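Local structure of sugar ABC transporter (Sugar-binding protein) (Bacillus halodurans, 4YO7) at residues V232-N236 and D237-L241. The protein binds myo-inositol and probably serves as the solute-binding component of a sugar ABC transporter. Sequence-based numbering, arbitrary orientation.
Sequences VVANN and DEMAL. With INS (1,2,3,4,5,6-hexahydroxy-cyclohexane), chain F.
Asn236 works with both ends of its amide. Asn236 OD1 accepts from Met239 N (3.1 Å), with the donor lying 39° above the carbonyl plane, and caps the N-terminus of helix 237-249. Asn236 ND2 points the other way, giving a nearly straight bond to O3 of myo-inositol (2.9 Å) and a second one to Phe210 O. What turns the amide over the helix end is a chi1 of 80°, with CG lodged between the backbone N and the carbonyl carbon. Behind it, Asn236 O takes a weak bond from Ala240 N at 3.3 Å, opening the helix's backbone ladder. Replacing Asn236 by alanine is likely to strip Met239 N of its cap and to leave both inositol O3 and Phe210 O without this donor.

Met239, present as selenomethionine, lies against the OD1 side of the amide. Its chain crosses the Asn236 side chain at about a right angle, Met239 CG coming within 3.4 Å of Asn236 OD1, and the bend at chi3 carries Met239 CE back against CB of Asn235 (3.6 Å). On the strand side, Ala234 CB rests on CB of Met239 at 4.0 Å and on CB of Ala240, closing strand 231-234 onto the helix within a beta-alpha-beta unit. Asp237, by contrast, is tied to Thr279 and Thr264, and Glu238 to Arg212. With one amide serving as both N-cap and ligand donor, the inositol contact is built into the strand-to-helix turn, and the cap, together with the bond to Phe210 O, is likely to hold the amide in the rotation that aims ND2 at O3.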
loop_
_atom_site.group_PDB
_atom_site.type_symbol
_atom_site.label_atom_id
_atom_site.label_comp_id
_atom_site.label_asym_id
_atom_site.label_seq_id
_atom_site.Cartn_x
_atom_site.Cartn_y
_atom_site.Cartn_z
ATOM N N VAL A 232 -18.901 -2.891 -4.337
ATOM C CA VAL A 232 -17.819 -2.081 -4.861
ATOM C C VAL A 232 -16.589 -2.493 -4.080
ATOM O O VAL A 232 -16.564 -2.375 -2.860
ATOM C CB VAL A 232 -18.097 -0.579 -4.715
ATOM C CG1 VAL A 232 -16.855 0.243 -5.122
ATOM C CG2 VAL A 232 -19.305 -0.204 -5.552
ATOM N N VAL A 233 -15.592 -3.009 -4.784
ATOM C CA VAL A 233 -14.424 -3.597 -4.160
ATOM C C VAL A 233 -13.208 -2.824 -4.653
ATOM O O VAL A 233 -12.875 -2.859 -5.839
ATOM C CB VAL A 233 -14.328 -5.109 -4.483
ATOM C CG1 VAL A 233 -13.157 -5.716 -3.784
ATOM C CG2 VAL A 233 -15.604 -5.809 -4.042
ATOM N N ALA A 234 -12.575 -2.102 -3.738
ATOM C CA ALA A 234 -11.525 -1.149 -4.099
ATOM C C ALA A 234 -10.166 -1.608 -3.635
ATOM O O ALA A 234 -10.021 -2.137 -2.537
ATOM C CB ALA A 234 -11.835 0.211 -3.508
ATOM N N ASN A 235 -9.156 -1.383 -4.468
ATOM C CA ASN A 235 -7.787 -1.719 -4.119
ATOM C C ASN A 235 -7.253 -0.963 -2.873
ATOM O O ASN A 235 -6.204 -1.360 -2.330
ATOM C CB ASN A 235 -6.824 -1.408 -5.277
ATOM C CG ASN A 235 -6.874 -2.380 -6.468
ATOM O OD1 ASN A 235 -6.170 -2.127 -7.472
ATOM N ND2 ASN A 235 -7.652 -3.459 -6.400
ATOM N N ASN A 236 -7.852 0.175 -2.487
ATOM C CA ASN A 236 -7.509 0.758 -1.194
ATOM C C ASN A 236 -8.663 1.492 -0.552
ATOM O O ASN A 236 -9.718 1.703 -1.155
ATOM C CB ASN A 236 -6.272 1.688 -1.294
ATOM C CG ASN A 236 -6.571 3.094 -1.824
ATOM O OD1 ASN A 236 -7.581 3.357 -2.475
ATOM N ND2 ASN A 236 -5.628 4.012 -1.559
ATOM N N ASP A 237 -8.452 1.860 0.696
ATOM C CA ASP A 237 -9.500 2.493 1.481
ATOM C C ASP A 237 -9.884 3.869 0.967
ATOM O O ASP A 237 -11.068 4.225 1.009
ATOM C CB ASP A 237 -9.074 2.620 2.959
ATOM C CG ASP A 237 -9.132 1.306 3.716
ATOM O OD1 ASP A 237 -9.915 0.402 3.324
ATOM O OD2 ASP A 237 -8.418 1.181 4.745
ATOM N N GLU A 238 -8.920 4.648 0.481
ATOM C CA GLU A 238 -9.257 5.987 0.006
ATOM C C GLU A 238 -10.301 5.924 -1.107
ATOM O O GLU A 238 -11.268 6.682 -1.094
ATOM C CB GLU A 238 -8.016 6.736 -0.475
ATOM C CG GLU A 238 -7.183 7.288 0.654
ATOM C CD GLU A 238 -7.964 8.309 1.515
ATOM O OE1 GLU A 238 -8.286 9.391 0.998
ATOM O OE2 GLU A 238 -8.264 8.026 2.701
HETATM N N MSE A 239 -10.128 5.017 -2.065
HETATM C CA MSE A 239 -11.117 4.921 -3.145
HETATM C C MSE A 239 -12.477 4.473 -2.629
HETATM O O MSE A 239 -13.513 5.009 -3.056
HETATM C CB MSE A 239 -10.629 3.991 -4.254
HETATM C CG MSE A 239 -9.470 4.612 -5.005
HETATM SE SE MSE A 239 -8.847 3.485 -6.461
HETATM C CE MSE A 239 -8.399 1.859 -5.503
ATOM N N ALA A 240 -12.473 3.521 -1.695
ATOM C CA ALA A 240 -13.714 3.027 -1.099
ATOM C C ALA A 240 -14.445 4.150 -0.393
ATOM O O ALA A 240 -15.659 4.257 -0.496
ATOM C CB ALA A 240 -13.431 1.881 -0.140
ATOM N N LEU A 241 -13.697 5.013 0.288
ATOM C CA LEU A 241 -14.299 6.143 1.002
ATOM C C LEU A 241 -14.912 7.143 0.023
ATOM O O LEU A 241 -15.965 7.741 0.286
ATOM C CB LEU A 241 -13.251 6.824 1.885
ATOM C CG LEU A 241 -12.798 5.984 3.087
ATOM C CD1 LEU A 241 -11.653 6.670 3.837
ATOM C CD2 LEU A 241 -13.926 5.659 4.073
HETATM C C1 INS F . -0.021 3.188 -1.810
HETATM C C2 INS F . -1.228 3.687 -1.023
HETATM C C3 INS F . -2.192 2.520 -0.807
HETATM C C4 INS F . -1.519 1.375 -0.042
HETATM C C5 INS F . -0.271 0.910 -0.823
HETATM C C6 INS F . 0.677 2.081 -1.039
HETATM O O1 INS F . 0.934 4.265 -2.017
HETATM O O2 INS F . -0.759 4.162 0.237
HETATM O O3 INS F . -3.325 3.052 -0.058
HETATM O O4 INS F . -2.415 0.257 0.045
HETATM O O5 INS F . 0.410 -0.080 -0.032
HETATM O O6 INS F . 1.816 1.596 -1.852
#